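Local coordinates for ORF10 (Moritella marina, PDB 6RIW), which forms the ketosynthase–chain length factor didomain of a polyunsaturated fatty acid synthase and probably catalyses the condensation that lengthens the acyl chain, at residues A172-P175 with A176-I179; A84-D87 with D88-W92; E500-E503 with Q504-K507; I699-I702 with T703-Q706; G405-T408 with G409-P413. All blocks are in the same frame, centred on the assembly; numbering follows the deposited sequence.

Interaction 1: residues A172-P175 with A176-I179; sequences AGYP and AALI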
loop_
_atom_site.group_PDB
_atom_site.type_symbol
_atom_site.label_atom_id
_atom_site.label_comp_id
_atom_site.label_asym_id
_atom_site.label_seq_id
_atom_site.Cartn_x
_atom_site.Cartn_y
_atom_site.Cartn_z
ATOM N N ALA A 172 -5.391 1.062 1.982
ATOM C CA ALA A 172 -4.039 0.504 2.085
ATOM C C ALA A 172 -3.765 -0.141 3.452
ATOM O O ALA A 172 -3.395 -1.322 3.529
ATOM C CB ALA A 172 -2.999 1.588 1.769
ATOM N N GLY A 173 -3.943 0.606 4.540
ATOM C CA GLY A 173 -3.473 0.134 5.832
ATOM C C GLY A 173 -4.539 -0.458 6.741
ATOM O O GLY A 173 -4.295 -1.449 7.433
ATOM N N TYR A 174 -5.732 0.136 6.752
ATOM C CA TYR A 174 -6.780 -0.339 7.658
ATOM C C TYR A 174 -7.077 -1.838 7.564
ATOM O O TYR A 174 -7.404 -2.433 8.607
ATOM C CB TYR A 174 -8.066 0.467 7.418
ATOM C CG TYR A 174 -9.169 0.136 8.401
ATOM C CD1 TYR A 174 -8.997 0.346 9.766
ATOM C CD2 TYR A 174 -10.389 -0.389 7.952
ATOM C CE1 TYR A 174 -10.023 0.039 10.681
ATOM C CE2 TYR A 174 -11.412 -0.708 8.851
ATOM C CZ TYR A 174 -11.220 -0.491 10.211
ATOM O OH TYR A 174 -12.242 -0.796 11.100
ATOM N N PRO A 175 -7.005 -2.501 6.404
ATOM C CA PRO A 175 -7.291 -3.952 6.402
ATOM C C PRO A 175 -6.429 -4.744 7.373
ATOM O O PRO A 175 -6.914 -5.720 7.965
ATOM C CB PRO A 175 -7.032 -4.355 4.946
ATOM C CG PRO A 175 -7.438 -3.091 4.171
ATOM C CD PRO A 175 -6.903 -1.967 5.032
ATOM N N ALA A 176 -5.162 -4.355 7.559
ATOM C CA ALA A 176 -4.327 -5.057 8.529
ATOM C C ALA A 176 -4.778 -4.771 9.962
ATOM O O ALA A 176 -4.792 -5.673 10.806
ATOM C CB ALA A 176 -2.861 -4.669 8.346
ATOM N N ALA A 177 -5.143 -3.523 10.260
ATOM C CA ALA A 177 -5.650 -3.209 11.593
ATOM C C ALA A 177 -7.001 -3.865 11.839
ATOM O O ALA A 177 -7.317 -4.234 12.973
ATOM C CB ALA A 177 -5.751 -1.686 11.771
ATOM N N LEU A 178 -7.817 -4.005 10.797
ATOM C CA LEU A 178 -9.108 -4.648 10.963
ATOM C C LEU A 178 -8.940 -6.126 11.275
ATOM O O LEU A 178 -9.651 -6.673 12.130
ATOM C CB LEU A 178 -9.938 -4.469 9.701
ATOM C CG LEU A 178 -11.263 -5.225 9.695
ATOM C CD1 LEU A 178 -12.246 -4.466 10.527
ATOM C CD2 LEU A 178 -11.791 -5.335 8.278
ATOM N N ILE A 179 -8.016 -6.785 10.578
ATOM C CA ILE A 179 -7.675 -8.167 10.898
ATOM C C ILE A 179 -7.241 -8.280 12.355
ATOM O O ILE A 179 -7.687 -9.176 13.083
ATOM C CB ILE A 179 -6.595 -8.682 9.931
ATOM C CG1 ILE A 179 -7.256 -9.017 8.586
ATOM C CG2 ILE A 179 -5.835 -9.883 10.529
ATOM C CD1 ILE A 179 -6.279 -9.105 7.439
#
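Over one face of the Tyr174 ring sits the backbone-proximal carbon of Leu178: CB stands 4.1 Å from Tyr174 CE2, displaced from the ring centre toward the rim. From there the leucine reaches along the ring toward its phenolic end, where Leu178 CD1 comes to 3.7 Å from Tyr174 OH. Ala177 CB approaches obliquely near the inner part of the ring, 4.3 Å from Tyr174 CD1. The placement follows from the tyrosine's first torsion (chi1 -174°), which turns the ring away from its own backbone N and lays it alongside the next helical turn. The hydroxyl is not idle, for it hydrogen-bonds to the hydroxyl of Tyr82.

This is an i to i+4 pairing in the first turn of a helix, and the main chain matches it. Leu178 N binds Tyr174 O at 2.7 Å, nearly along the C=O axis, and Ile179 N binds Pro175 O at 3.0 Å. Just before them, Ala176 N reaches Gly173 O at 3.0 Å. Pro175, having no N-H to offer, falls where an initial helical turn can accept it without loss.

In the first ketosynthase domain, helix 174-183 thus begins as a buried apolar wedge: Pro175 and Ala176 press on Leu119 of strand 115-120, Leu178 meets Tyr82 and Leu83 of helix 80-84, and Pro175, Leu178 and Ile179 pack on helix 88-104.

Interaction 2: residues A84-D87 with D88-W92; sequences AGLD and DLNQW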
loop_
_atom_site.group_PDB
_atom_site.type_symbol
_atom_site.label_atom_id
_atom_site.label_comp_id
_atom_site.label_asym_id
_atom_site.label_seq_id
_atom_site.Cartn_x
_atom_site.Cartn_y
_atom_site.Cartn_z
ATOM N N ALA A 84 -20.089 -7.293 7.321
ATOM C CA ALA A 84 -20.843 -7.580 6.107
ATOM C C ALA A 84 -20.854 -6.413 5.129
ATOM O O ALA A 84 -21.049 -6.632 3.933
ATOM C CB ALA A 84 -22.288 -7.957 6.460
ATOM N N GLY A 85 -20.674 -5.190 5.605
ATOM C CA GLY A 85 -20.700 -4.023 4.752
ATOM C C GLY A 85 -19.346 -3.590 4.231
ATOM O O GLY A 85 -19.233 -2.490 3.685
ATOM N N LEU A 86 -18.320 -4.420 4.361
ATOM C CA LEU A 86 -16.991 -4.072 3.882
ATOM C C LEU A 86 -16.690 -4.789 2.568
ATOM O O LEU A 86 -17.296 -5.815 2.235
ATOM C CB LEU A 86 -15.935 -4.401 4.946
ATOM C CG LEU A 86 -16.051 -3.650 6.283
ATOM C CD1 LEU A 86 -14.985 -4.129 7.250
ATOM C CD2 LEU A 86 -15.896 -2.158 6.056
ATOM N N ASP A 87 -15.736 -4.227 1.827
ATOM C CA ASP A 87 -15.325 -4.712 0.514
ATOM C C ASP A 87 -14.744 -6.129 0.581
ATOM O O ASP A 87 -14.291 -6.605 1.632
ATOM C CB ASP A 87 -14.255 -3.765 -0.074
ATOM C CG ASP A 87 -13.978 -3.994 -1.554
ATOM O OD1 ASP A 87 -14.761 -3.479 -2.403
ATOM O OD2 ASP A 87 -12.942 -4.642 -1.891
ATOM N N ASP A 88 -14.718 -6.778 -0.591
ATOM C CA ASP A 88 -13.976 -8.035 -0.767
ATOM C C ASP A 88 -12.578 -7.950 -0.169
ATOM O O ASP A 88 -12.069 -8.924 0.407
ATOM C CB ASP A 88 -13.846 -8.359 -2.255
ATOM C CG ASP A 88 -15.125 -8.911 -2.866
ATOM O OD1 ASP A 88 -15.980 -9.417 -2.110
ATOM O OD2 ASP A 88 -15.261 -8.815 -4.114
ATOM N N LEU A 89 -11.905 -6.813 -0.360
ATOM C CA LEU A 89 -10.560 -6.666 0.200
ATOM C C LEU A 89 -10.541 -7.061 1.670
ATOM O O LEU A 89 -9.711 -7.870 2.104
ATOM C CB LEU A 89 -10.078 -5.232 0.040
ATOM C CG LEU A 89 -8.554 -5.059 0.092
ATOM C CD1 LEU A 89 -8.175 -3.739 -0.576
ATOM C CD2 LEU A 89 -8.075 -5.097 1.504
ATOM N N ASN A 90 -11.440 -6.473 2.456
ATOM C CA ASN A 90 -11.463 -6.758 3.886
ATOM C C ASN A 90 -11.970 -8.162 4.156
ATOM O O ASN A 90 -11.423 -8.875 5.014
ATOM C CB ASN A 90 -12.348 -5.742 4.604
ATOM C CG ASN A 90 -11.969 -4.302 4.280
ATOM O OD1 ASN A 90 -11.257 -3.659 5.036
ATOM N ND2 ASN A 90 -12.446 -3.800 3.152
ATOM N N GLN A 91 -13.031 -8.569 3.457
ATOM C CA GLN A 91 -13.660 -9.852 3.768
ATOM C C GLN A 91 -12.745 -11.015 3.413
ATOM O O GLN A 91 -12.675 -12.007 4.154
ATOM C CB GLN A 91 -14.985 -9.968 3.029
ATOM C CG GLN A 91 -15.998 -8.914 3.515
ATOM C CD GLN A 91 -17.371 -9.114 2.935
ATOM O OE1 GLN A 91 -17.536 -9.792 1.925
ATOM N NE2 GLN A 91 -18.380 -8.520 3.581
ATOM N N TRP A 92 -12.051 -10.923 2.277
ATOM C CA TRP A 92 -11.143 -12.004 1.911
ATOM C C TRP A 92 -9.999 -12.118 2.913
ATOM O O TRP A 92 -9.579 -13.226 3.252
ATOM C CB TRP A 92 -10.593 -11.790 0.506
ATOM C CG TRP A 92 -11.613 -11.860 -0.579
ATOM C CD1 TRP A 92 -12.926 -12.248 -0.472
ATOM C CD2 TRP A 92 -11.408 -11.516 -1.948
ATOM N NE1 TRP A 92 -13.542 -12.165 -1.691
ATOM C CE2 TRP A 92 -12.630 -11.727 -2.620
ATOM C CE3 TRP A 92 -10.305 -11.051 -2.674
ATOM C CZ2 TRP A 92 -12.791 -11.463 -3.985
ATOM C CZ3 TRP A 92 -10.457 -10.802 -4.036
ATOM C CH2 TRP A 92 -11.693 -11.017 -4.676
HETATM O O HOH W 1 -15.965 -5.848 -3.072
#
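With CG anti to its backbone N (chi1 -167°), Asp87 leans its carboxylate over the first helical turn, toward Leu89 N, while Gln91 starts with CG opposite its carbonyl carbon (chi1 -65°) and then runs extended, carrying its amide back along the entering chain. On the way Gln91 CG passes 3.4 Å from Asp87 O.

Asp87 OD2 receives Leu89 N at 2.9 Å in an almost straight bond, 175° at the hydrogen. The donor comes to the anti side of the carboxylate and 26° out of its plane. Asp87 is therefore the N-cap of helix 88-104: its side chain takes up an N-H that lacks a helical acceptor, and its negative charge probably suits the positive end of the helix dipole. Its main chain joins in, with Gln91 N donating to Asp87 O at 3.0 Å.

The other carboxylate oxygen is also engaged. A water that accepts from Asp88 N at 2.9 Å donates weakly to Asp87 OD1, which further bonds to the hydroxyl of Ser128. Asp88 turns its own carboxylate elsewhere, into a salt bridge with Lys127.

Beside the cap, Leu86 CB packs against the CB of Asn90 at 3.8 Å, the two side chains crossing at about a right angle. The Gln91 amide nitrogen, meanwhile, is held by the carbonyl of Leu83, tying this first helical turn to the end of helix 80-84.

Interaction 3: residues E500-E503 with Q504-K507; sequences ELPE and QRWK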
loop_
_atom_site.group_PDB
_atom_site.type_symbol
_atom_site.label_atom_id
_atom_site.label_comp_id
_atom_site.label_asym_id
_atom_site.label_seq_id
_atom_site.Cartn_x
_atom_site.Cartn_y
_atom_site.Cartn_z
ATOM N N GLU A 500 -6.426 29.931 1.673
ATOM C CA GLU A 500 -7.615 29.449 0.985
ATOM C C GLU A 500 -7.235 28.431 -0.089
ATOM O O GLU A 500 -6.082 28.329 -0.521
ATOM C CB GLU A 500 -8.397 30.620 0.380
ATOM C CG GLU A 500 -8.787 31.670 1.410
ATOM C CD GLU A 500 -9.871 31.243 2.402
ATOM O OE1 GLU A 500 -10.544 30.192 2.213
ATOM O OE2 GLU A 500 -10.042 31.976 3.406
ATOM N N LEU A 501 -8.231 27.670 -0.517
ATOM C CA LEU A 501 -8.008 26.603 -1.487
ATOM C C LEU A 501 -7.399 27.142 -2.782
ATOM O O LEU A 501 -7.958 28.063 -3.373
ATOM C CB LEU A 501 -9.350 25.927 -1.789
ATOM C CG LEU A 501 -9.263 24.784 -2.812
ATOM C CD1 LEU A 501 -8.754 23.539 -2.138
ATOM C CD2 LEU A 501 -10.651 24.516 -3.421
ATOM N N PRO A 502 -6.274 26.597 -3.255
ATOM C CA PRO A 502 -5.735 27.033 -4.552
ATOM C C PRO A 502 -6.744 26.762 -5.655
ATOM O O PRO A 502 -7.488 25.782 -5.610
ATOM C CB PRO A 502 -4.472 26.180 -4.730
ATOM C CG PRO A 502 -4.091 25.788 -3.309
ATOM C CD PRO A 502 -5.391 25.645 -2.563
ATOM N N GLU A 503 -6.752 27.645 -6.665
ATOM C CA GLU A 503 -7.828 27.633 -7.657
ATOM C C GLU A 503 -8.021 26.284 -8.342
ATOM O O GLU A 503 -9.167 25.914 -8.627
ATOM C CB GLU A 503 -7.588 28.727 -8.714
ATOM C CG GLU A 503 -7.976 30.064 -8.149
ATOM C CD GLU A 503 -8.494 31.058 -9.196
ATOM O OE1 GLU A 503 -8.172 30.890 -10.405
ATOM O OE2 GLU A 503 -9.209 32.007 -8.772
ATOM N N GLN A 504 -6.952 25.545 -8.636
ATOM C CA GLN A 504 -7.091 24.276 -9.343
ATOM C C GLN A 504 -7.047 23.055 -8.430
ATOM O O GLN A 504 -7.150 21.923 -8.918
ATOM C CB GLN A 504 -5.984 24.144 -10.387
ATOM C CG GLN A 504 -6.116 25.118 -11.551
ATOM C CD GLN A 504 -4.887 25.047 -12.423
ATOM O OE1 GLN A 504 -4.527 23.972 -12.893
ATOM N NE2 GLN A 504 -4.221 26.184 -12.627
ATOM N N ARG A 505 -6.905 23.250 -7.128
ATOM C CA ARG A 505 -6.626 22.127 -6.238
ATOM C C ARG A 505 -7.768 21.103 -6.212
ATOM O O ARG A 505 -7.513 19.901 -6.076
ATOM C CB ARG A 505 -6.346 22.649 -4.828
ATOM C CG ARG A 505 -5.971 21.544 -3.796
ATOM C CD ARG A 505 -4.545 21.024 -4.049
ATOM N NE ARG A 505 -4.253 19.807 -3.279
ATOM C CZ ARG A 505 -4.563 18.583 -3.705
ATOM N NH1 ARG A 505 -5.206 18.404 -4.869
ATOM N NH2 ARG A 505 -4.230 17.517 -2.970
ATOM N N TRP A 506 -9.025 21.548 -6.278
ATOM C CA TRP A 506 -10.166 20.621 -6.372
ATOM C C TRP A 506 -10.756 20.551 -7.782
ATOM O O TRP A 506 -11.907 20.125 -7.960
ATOM C CB TRP A 506 -11.266 21.002 -5.377
ATOM C CG TRP A 506 -10.926 20.753 -3.929
ATOM C CD1 TRP A 506 -9.733 20.303 -3.418
ATOM C CD2 TRP A 506 -11.795 20.960 -2.811
ATOM N NE1 TRP A 506 -9.823 20.206 -2.028
ATOM C CE2 TRP A 506 -11.077 20.616 -1.643
ATOM C CE3 TRP A 506 -13.130 21.388 -2.687
ATOM C CZ2 TRP A 506 -11.646 20.690 -0.363
ATOM C CZ3 TRP A 506 -13.698 21.457 -1.413
ATOM C CH2 TRP A 506 -12.953 21.121 -0.265
ATOM N N LYS A 507 -9.985 20.931 -8.798
ATOM C CA LYS A 507 -10.486 20.950 -10.175
ATOM C C LYS A 507 -11.773 21.760 -10.273
ATOM O O LYS A 507 -12.657 21.465 -11.095
ATOM C CB LYS A 507 -10.689 19.519 -10.711
ATOM C CG LYS A 507 -9.400 18.761 -10.917
ATOM C CD LYS A 507 -9.619 17.359 -11.539
ATOM C CE LYS A 507 -8.265 16.786 -11.966
ATOM N NZ LYS A 507 -8.338 15.554 -12.825
HETATM O O HOH W 2 -10.443 23.828 -7.289
#
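A type I beta turn from Gln504 to Lys507 organises this loop of the second ketosynthase-like domain, and Leu501 is the residue that leans on it. Leu501 CD1 lies over one face of the Trp506 indole in a CH-pi contact, 3.6 Å from the centroid of the five-membered ring and 15° off its normal. The second methyl shares the work farther along the bicycle, Leu501 CD2 standing 3.8 Å from Trp506 CD2. Both methyls are delivered to the ring by an extended first torsion (chi1 180°) that carries the leucine's fork across the indole at about a right angle.

The aliphatic root of Arg505 fills the adjoining side: its CB is 3.7 Å from Leu501 CD1, and Pro502 lies beside it pointing the same way. Beyond that root the guanidinium departs to salt bridges with Glu743 and Glu587.

In the main chain, Arg505 N donates to Pro502 O at 3.0 Å from well above the carbonyl plane, while a water takes the Trp506 N-H at 2.9 Å and donates to Glu503 O at 2.8 Å. Trp506 NE1 gives its hydrogen to the carbonyl of Gly697. Replacing Trp506 with an alanine would probably strip both Leu501 methyls of their aromatic floor and leave that carbonyl without its donor.

Lys507 N closes the turn on Gln504 O at 3.0 Å, the i to i+3 bond of a type I turn, just after the Pro502 to Arg505 bond and within the loop between helices 484-492 and 513-519.

Interaction 4: residues I699-I702 with T703-Q706; sequences IENI and TLRQ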
loop_
_atom_site.group_PDB
_atom_site.type_symbol
_atom_site.label_atom_id
_atom_site.label_comp_id
_atom_site.label_asym_id
_atom_site.label_seq_id
_atom_site.Cartn_x
_atom_site.Cartn_y
_atom_site.Cartn_z
ATOM N N ILE A 699 -10.200 17.021 -2.538
ATOM C CA ILE A 699 -11.609 16.988 -2.166
ATOM C C ILE A 699 -11.996 15.591 -1.689
ATOM O O ILE A 699 -12.870 15.437 -0.822
ATOM C CB ILE A 699 -12.506 17.466 -3.325
ATOM C CG1 ILE A 699 -13.930 17.715 -2.804
ATOM C CG2 ILE A 699 -12.447 16.472 -4.533
ATOM C CD1 ILE A 699 -14.881 18.402 -3.818
ATOM N N GLU A 700 -11.344 14.561 -2.218
ATOM C CA GLU A 700 -11.654 13.200 -1.782
ATOM C C GLU A 700 -11.299 13.006 -0.315
ATOM O O GLU A 700 -12.057 12.380 0.440
ATOM C CB GLU A 700 -10.903 12.186 -2.638
ATOM C CG GLU A 700 -11.372 12.136 -4.086
ATOM C CD GLU A 700 -10.621 13.081 -5.026
ATOM O OE1 GLU A 700 -9.982 14.061 -4.551
ATOM O OE2 GLU A 700 -10.683 12.850 -6.254
ATOM N N ASN A 701 -10.145 13.528 0.110
ATOM C CA ASN A 701 -9.808 13.373 1.520
ATOM C C ASN A 701 -10.710 14.204 2.413
ATOM O O ASN A 701 -11.078 13.755 3.499
ATOM C CB ASN A 701 -8.357 13.722 1.817
ATOM C CG ASN A 701 -7.988 13.353 3.246
ATOM O OD1 ASN A 701 -8.041 12.171 3.611
ATOM N ND2 ASN A 701 -7.661 14.344 4.067
ATOM N N ILE A 702 -11.073 15.419 1.999
ATOM C CA ILE A 702 -11.976 16.200 2.841
ATOM C C ILE A 702 -13.317 15.470 2.988
ATOM O O ILE A 702 -13.865 15.340 4.098
ATOM C CB ILE A 702 -12.154 17.630 2.285
ATOM C CG1 ILE A 702 -11.127 18.604 2.874
ATOM C CG2 ILE A 702 -13.518 18.202 2.768
ATOM C CD1 ILE A 702 -9.682 18.221 2.665
ATOM N N THR A 703 -13.840 14.957 1.875
ATOM C CA THR A 703 -15.051 14.132 1.878
ATOM C C THR A 703 -14.934 12.945 2.833
ATOM O O THR A 703 -15.829 12.695 3.653
ATOM C CB THR A 703 -15.310 13.615 0.456
ATOM O OG1 THR A 703 -15.524 14.719 -0.420
ATOM C CG2 THR A 703 -16.538 12.703 0.419
ATOM N N LEU A 704 -13.838 12.199 2.731
ATOM C CA LEU A 704 -13.644 11.029 3.582
ATOM C C LEU A 704 -13.590 11.406 5.061
ATOM O O LEU A 704 -14.262 10.787 5.899
ATOM C CB LEU A 704 -12.354 10.303 3.166
ATOM C CG LEU A 704 -11.922 9.162 4.096
ATOM C CD1 LEU A 704 -13.044 8.105 4.192
ATOM C CD2 LEU A 704 -10.616 8.529 3.623
ATOM N N ARG A 705 -12.744 12.382 5.418
ATOM C CA ARG A 705 -12.516 12.622 6.835
ATOM C C ARG A 705 -13.697 13.298 7.490
ATOM O O ARG A 705 -13.895 13.114 8.695
ATOM C CB ARG A 705 -11.238 13.451 7.041
ATOM C CG ARG A 705 -10.002 12.807 6.353
ATOM C CD ARG A 705 -9.687 11.415 6.905
ATOM N NE ARG A 705 -8.574 10.797 6.169
ATOM C CZ ARG A 705 -7.989 9.646 6.499
ATOM N NH1 ARG A 705 -8.382 8.958 7.579
ATOM N NH2 ARG A 705 -6.997 9.180 5.739
ATOM N N GLN A 706 -14.523 14.008 6.719
ATOM C CA GLN A 706 -15.776 14.523 7.277
ATOM C C GLN A 706 -16.661 13.419 7.838
ATOM O O GLN A 706 -17.499 13.692 8.707
ATOM C CB GLN A 706 -16.566 15.291 6.210
ATOM C CG GLN A 706 -16.152 16.744 6.070
ATOM C CD GLN A 706 -17.286 17.573 5.515
ATOM O OE1 GLN A 706 -17.638 18.595 6.089
ATOM N NE2 GLN A 706 -17.907 17.105 4.408
HETATM O O HOH W 3 -5.573 10.263 3.435
#
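Side-chain hydrogen bonding is led by Asn701 and Arg705, one helical turn apart. Arg705 NE donates to Asn701 OD1 at 3.0 Å and 165°, and the oxygen sits at the edge of the guanidinium, close to its plane, although the amide itself is turned 64° from that plane. A water completes the ring of bonds, accepting from Arg705 NH2 at 2.9 Å and donating to Asn701 OD1 at 3.1 Å. The amide's other end gives Asn701 ND2 to the carbonyl of Ser696, so its rotation is fixed from both sides.

A second polar contact belongs to Thr703. Its OG1, placed beside its own backbone N (chi1 -62°), donates to Ile699 O at 2.8 Å, while Thr703 N binds the same oxygen at 2.9 Å from the opposite face of the carbonyl plane. Two donors thus grip one buried carbonyl, a familiar way for threonine to be satisfied within a helix.

Main-chain bonds of the ordinary i to i+4 type complete the set, among them Arg705 N to Asn701 O at 2.9 Å.

In the packing, Leu704 CD2 covers one face of the guanidinium, offset toward its rim. A leucine in place of Arg705 is likely to cost Asn701 OD1 its NE donor and leave the bridging water without the NH2 group it accepts from, freeing it to shift.

Helix 699-706 lies between domains: Ile699 and Thr703 touch Leu136 of helix 129-148, Glu700 bonds to Tyr137 there, and Ile699 and Thr703 also meet Val515 and Leu519, respectively, of helix 513-519.

Interaction 5: residues G405-T408 with G409-P413; sequences GYFT and GEQMP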
loop_
_atom_site.group_PDB
_atom_site.type_symbol
_atom_site.label_atom_id
_atom_site.label_comp_id
_atom_site.label_asym_id
_atom_site.label_seq_id
_atom_site.Cartn_x
_atom_site.Cartn_y
_atom_site.Cartn_z
ATOM N N GLY A 405 21.850 -22.181 -22.228
ATOM C CA GLY A 405 21.388 -23.555 -22.246
ATOM C C GLY A 405 21.535 -24.306 -20.945
ATOM O O GLY A 405 21.443 -25.539 -20.939
ATOM N N TYR A 406 21.757 -23.597 -19.834
ATOM C CA TYR A 406 21.973 -24.267 -18.557
ATOM C C TYR A 406 20.683 -24.890 -18.038
ATOM O O TYR A 406 20.665 -26.066 -17.663
ATOM C CB TYR A 406 22.554 -23.281 -17.538
ATOM C CG TYR A 406 23.013 -23.922 -16.246
ATOM C CD1 TYR A 406 24.234 -24.600 -16.173
ATOM C CD2 TYR A 406 22.230 -23.860 -15.096
ATOM C CE1 TYR A 406 24.660 -25.194 -14.989
ATOM C CE2 TYR A 406 22.652 -24.456 -13.899
ATOM C CZ TYR A 406 23.869 -25.119 -13.856
ATOM O OH TYR A 406 24.290 -25.697 -12.686
ATOM N N PHE A 407 19.600 -24.110 -17.995
ATOM C CA PHE A 407 18.267 -24.599 -17.655
ATOM C C PHE A 407 17.470 -24.830 -18.932
ATOM O O PHE A 407 17.475 -23.982 -19.830
ATOM C CB PHE A 407 17.523 -23.592 -16.771
ATOM C CG PHE A 407 17.944 -23.618 -15.333
ATOM C CD1 PHE A 407 17.525 -24.643 -14.499
ATOM C CD2 PHE A 407 18.754 -22.620 -14.817
ATOM C CE1 PHE A 407 17.899 -24.677 -13.164
ATOM C CE2 PHE A 407 19.147 -22.653 -13.477
ATOM C CZ PHE A 407 18.720 -23.682 -12.657
ATOM N N THR A 408 16.789 -25.969 -19.011
ATOM C CA THR A 408 15.921 -26.262 -20.147
ATOM C C THR A 408 14.657 -26.923 -19.621
ATOM O O THR A 408 14.492 -27.120 -18.413
ATOM C CB THR A 408 16.603 -27.183 -21.172
ATOM O OG1 THR A 408 16.823 -28.468 -20.579
ATOM C CG2 THR A 408 17.929 -26.604 -21.642
ATOM N N GLY A 409 13.786 -27.321 -20.554
ATOM C CA GLY A 409 12.584 -28.061 -20.210
ATOM C C GLY A 409 12.834 -29.329 -19.417
ATOM O O GLY A 409 11.908 -29.840 -18.776
ATOM N N GLU A 410 14.063 -29.857 -19.440
ATOM C CA GLU A 410 14.372 -31.005 -18.598
ATOM C C GLU A 410 14.249 -30.679 -17.111
ATOM O O GLU A 410 14.062 -31.592 -16.296
ATOM C CB GLU A 410 15.780 -31.529 -18.908
ATOM C CG GLU A 410 16.207 -32.708 -18.031
ATOM C CD GLU A 410 17.093 -33.712 -18.748
ATOM O OE1 GLU A 410 16.675 -34.891 -18.873
ATOM O OE2 GLU A 410 18.206 -33.323 -19.170
ATOM N N GLN A 411 14.336 -29.406 -16.733
ATOM C CA GLN A 411 14.174 -29.005 -15.341
ATOM C C GLN A 411 12.770 -28.504 -15.024
ATOM O O GLN A 411 12.554 -27.993 -13.922
ATOM C CB GLN A 411 15.188 -27.918 -14.974
ATOM C CG GLN A 411 16.588 -28.429 -14.734
ATOM C CD GLN A 411 17.314 -28.745 -16.038
ATOM O OE1 GLN A 411 17.286 -27.961 -16.988
ATOM N NE2 GLN A 411 17.962 -29.906 -16.084
ATOM N N MET A 412 11.818 -28.618 -15.950
ATOM C CA MET A 412 10.481 -28.051 -15.751
ATOM C C MET A 412 9.398 -29.123 -15.817
ATOM O O MET A 412 8.898 -29.439 -16.911
ATOM C CB MET A 412 10.216 -26.956 -16.782
ATOM C CG MET A 412 11.367 -25.975 -16.948
ATOM S SD MET A 412 11.056 -24.828 -18.293
ATOM C CE MET A 412 12.581 -23.887 -18.334
ATOM N N PRO A 413 8.977 -29.672 -14.681
ATOM C CA PRO A 413 7.927 -30.702 -14.689
ATOM C C PRO A 413 6.639 -30.199 -15.325
ATOM O O PRO A 413 6.144 -29.115 -15.003
ATOM C CB PRO A 413 7.726 -31.018 -13.200
ATOM C CG PRO A 413 8.953 -30.523 -12.524
ATOM C CD PRO A 413 9.460 -29.370 -13.324
HETATM O O HOH W 4 18.892 -29.133 -18.907
#
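The chain turns into a short 3-10 segment at Gly409, and Gln411 N bonds back to Thr408 O at 2.8 Å. The side chains on this bend return the gesture. Gln411 folds at its second torsion (chi2 77°), which brings the amide oxygen back to the backbone N-H of Thr408: Thr408 N donates to Gln411 OE1 at 2.9 Å, almost linearly at 171°. Thr408 OG1 in turn accepts from Glu410 N at 3.3 Å, an ST turn. The reciprocal pattern resembles a capping box, except that the threonine hydroxyl serves the N-H of Glu410 and not that of Gln411. One water joins the two polar ends, lying 2.7 Å from Thr408 OG1 and donating to Gln411 OE1 at 2.8 Å, so that Gln411 OE1 receives two hydrogens.

Phe407 meets the glutamine's aliphatic part at its ring edge, Phe407 CD1 lying 3.9 Å from Gln411 CG, with ring and amide planes 70° apart. Separately, the Met412 side chain lies against the Thr408 carbonyl.

Within the first ketosynthase domain this loop joins strands 389-390 and 417-418; Phe407 lies against Met346 of helix 336-350 and Leu359 of strand 358-360, and the Gln411 backbone bonds to Leu359.

From the N terminus the order is interaction 2, interaction 1, interaction 5, interaction 3 and interaction 4; each is a local turn or helical contact that closes before the next opens, so none nests or crosses. Interactions 2 and 1 pack directly together, Leu178 CD2 lying 3.6 Å from Leu86 CD1, and join the starts of helices 88-104 and 174-183. Interaction 5 stands alone at the far side of the first ketosynthase domain, its centre 41 Å from that of interaction 1. In the second domain, interactions 3 and 4 meet where Trp506 packs on Ile699 and Ile702. The gap to interaction 1 narrows to about 8 Å between nearest atoms at interaction 4.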